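Local structure of Nrps/pks (Streptomyces albus, 4OPE) at residues Trp103-Asp108 against Ala245-Arg250. The protein probably catalyses decarboxylative chain elongation of a thioester-bound intermediate, as a ketosynthase domain of the oxazolomycin synthase OzmH. Sequence-based numbering, arbitrary orientation.
Sequences WHLLED and AVLLKR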
loop_
_atom_site.group_PDB
_atom_site.type_symbol
_atom_site.label_atom_id
_atom_site.label_comp_id
_atom_site.label_asym_id
_atom_site.label_seq_id
_atom_site.Cartn_x
_atom_site.Cartn_y
_atom_site.Cartn_z
ATOM N N TRP A 103 18.682 7.330 -2.209
ATOM C CA TRP A 103 19.839 8.196 -2.430
ATOM C C TRP A 103 20.581 7.742 -3.689
ATOM O O TRP A 103 20.896 8.569 -4.564
ATOM C CB TRP A 103 20.818 8.192 -1.250
ATOM C CG TRP A 103 21.874 9.221 -1.456
ATOM C CD1 TRP A 103 23.091 9.062 -2.057
ATOM C CD2 TRP A 103 21.781 10.608 -1.097
ATOM N NE1 TRP A 103 23.778 10.269 -2.087
ATOM C CE2 TRP A 103 22.991 11.236 -1.521
ATOM C CE3 TRP A 103 20.800 11.378 -0.465
ATOM C CZ2 TRP A 103 23.225 12.597 -1.345
ATOM C CZ3 TRP A 103 21.041 12.740 -0.273
ATOM C CH2 TRP A 103 22.242 13.331 -0.708
ATOM N N HIS A 104 20.873 6.440 -3.794
ATOM C CA HIS A 104 21.616 5.978 -4.936
ATOM C C HIS A 104 20.810 6.073 -6.220
ATOM O O HIS A 104 21.381 6.307 -7.281
ATOM C CB HIS A 104 22.125 4.590 -4.720
ATOM C CG HIS A 104 23.206 4.508 -3.697
ATOM N ND1 HIS A 104 23.293 3.479 -2.789
ATOM C CD2 HIS A 104 24.253 5.323 -3.446
ATOM C CE1 HIS A 104 24.351 3.656 -2.020
ATOM N NE2 HIS A 104 24.959 4.763 -2.410
ATOM N N LEU A 105 19.498 5.941 -6.133
ATOM C CA LEU A 105 18.658 6.135 -7.302
ATOM C C LEU A 105 18.842 7.547 -7.888
ATOM O O LEU A 105 18.967 7.727 -9.136
ATOM C CB LEU A 105 17.176 5.920 -6.928
ATOM C CG LEU A 105 16.069 6.368 -7.884
ATOM C CD1 LEU A 105 16.270 5.556 -9.143
ATOM C CD2 LEU A 105 14.667 6.107 -7.353
ATOM N N LEU A 106 18.833 8.564 -7.022
ATOM C CA LEU A 106 18.925 9.928 -7.526
ATOM C C LEU A 106 20.271 10.132 -8.201
ATOM O O LEU A 106 20.364 10.727 -9.280
ATOM C CB LEU A 106 18.703 10.902 -6.421
ATOM C CG LEU A 106 17.278 11.419 -6.254
ATOM C CD1 LEU A 106 16.155 10.471 -6.630
ATOM C CD2 LEU A 106 17.123 11.928 -4.845
ATOM N N GLU A 107 21.312 9.554 -7.620
ATOM C CA GLU A 107 22.618 9.609 -8.258
ATOM C C GLU A 107 22.618 8.900 -9.603
ATOM O O GLU A 107 23.157 9.409 -10.576
ATOM C CB GLU A 107 23.704 9.065 -7.341
ATOM C CG GLU A 107 23.789 9.868 -6.053
ATOM C CD GLU A 107 25.000 9.534 -5.200
ATOM O OE1 GLU A 107 25.418 8.310 -5.218
ATOM O OE2 GLU A 107 25.503 10.500 -4.523
ATOM N N ASP A 108 21.954 7.767 -9.703
ATOM C CA ASP A 108 21.944 7.073 -10.990
ATOM C C ASP A 108 21.152 7.850 -12.039
ATOM O O ASP A 108 21.532 7.898 -13.174
ATOM C CB ASP A 108 21.438 5.646 -10.869
ATOM C CG ASP A 108 21.478 4.906 -12.204
ATOM O OD1 ASP A 108 22.584 4.492 -12.687
ATOM O OD2 ASP A 108 20.376 4.734 -12.771
ATOM N N ALA A 245 14.728 0.489 -6.552
ATOM C CA ALA A 245 13.854 1.580 -6.911
ATOM C C ALA A 245 14.199 2.106 -8.291
ATOM O O ALA A 245 15.352 2.053 -8.719
ATOM C CB ALA A 245 13.991 2.681 -5.879
ATOM N N VAL A 246 13.181 2.617 -8.967
ATOM C CA VAL A 246 13.351 3.280 -10.215
ATOM C C VAL A 246 12.771 4.676 -10.078
ATOM O O VAL A 246 11.933 4.961 -9.192
ATOM C CB VAL A 246 12.601 2.549 -11.345
ATOM C CG1 VAL A 246 13.198 1.183 -11.603
ATOM C CG2 VAL A 246 11.125 2.397 -11.040
ATOM N N LEU A 247 13.172 5.557 -10.987
ATOM C CA LEU A 247 12.690 6.960 -10.945
ATOM C C LEU A 247 11.953 7.237 -12.220
ATOM O O LEU A 247 12.472 6.976 -13.304
ATOM C CB LEU A 247 13.848 7.954 -10.758
ATOM C CG LEU A 247 13.395 9.417 -10.519
ATOM C CD1 LEU A 247 12.720 9.579 -9.194
ATOM C CD2 LEU A 247 14.564 10.351 -10.539
ATOM N N LEU A 248 10.747 7.764 -12.071
ATOM C CA LEU A 248 9.803 7.904 -13.173
ATOM C C LEU A 248 9.474 9.363 -13.508
ATOM O O LEU A 248 9.510 10.239 -12.639
ATOM C CB LEU A 248 8.528 7.162 -12.819
ATOM C CG LEU A 248 8.711 5.682 -12.464
ATOM C CD1 LEU A 248 7.524 5.167 -11.664
ATOM C CD2 LEU A 248 8.881 4.861 -13.728
ATOM N N LYS A 249 9.147 9.598 -14.770
ATOM C CA LYS A 249 9.042 10.950 -15.347
ATOM C C LYS A 249 8.205 10.864 -16.622
ATOM O O LYS A 249 8.230 9.835 -17.286
ATOM C CB LYS A 249 10.430 11.410 -15.778
ATOM C CG LYS A 249 10.893 12.784 -15.351
ATOM C CD LYS A 249 12.388 12.763 -15.129
ATOM C CE LYS A 249 12.914 14.040 -14.473
ATOM N NZ LYS A 249 14.096 13.737 -13.592
ATOM N N ARG A 250 7.504 11.933 -16.985
ATOM C CA ARG A 250 6.961 12.062 -18.339
ATOM C C ARG A 250 8.073 12.167 -19.357
ATOM O O ARG A 250 9.075 12.850 -19.095
ATOM C CB ARG A 250 6.098 13.294 -18.462
ATOM C CG ARG A 250 4.751 13.121 -17.827
ATOM C CD ARG A 250 3.906 14.321 -18.107
ATOM N NE ARG A 250 2.691 14.385 -17.304
ATOM C CZ ARG A 250 1.573 13.717 -17.577
ATOM N NH1 ARG A 250 1.508 12.871 -18.617
ATOM N NH2 ARG A 250 0.514 13.888 -16.788
#
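Leu105 meets the strand with both of its methyl groups, which lie along the Ala245-Leu247 backbone. Leu105 CD2 rests 3.8 Å from Ala245 CB and also reaches the Val246 carbonyl oxygen, while Leu105 CD1 sits 3.8 Å from Leu247 CB, close to that residue's backbone N and to Ala245 O. With CG anti to the backbone N (chi1 166°), the fork is carried out from the helix and lies over the strand between the side chains of Ala245 and Leu247, whose CB atoms both point to the helix. Leu106 begins by turning away, but its CD1 swings back to within 4.2 Å of Leu247 CD2. The axes of 103-108 and 245-250 come within 8.4 Å, their directions 50° apart. Around this patch, Val199 of strand 197-204 touches both Leu105 and Leu247, and Val12 of strand 9-17 backs Leu247. Strand alternation sends Leu248 to the opposite face, onto helix 178-192, consistent with the layered thiolase fold: one strand packs a helix on each side. At the helix end, Asp108 OD2 accepts a hydrogen bond from Val14 N, tying helix 93-108 to the neighbouring strand. No hydrogen bond joins the two segments, so their association rests on van der Waals packing of buried leucine methyls against an alanine, a leucine and the strand backbone.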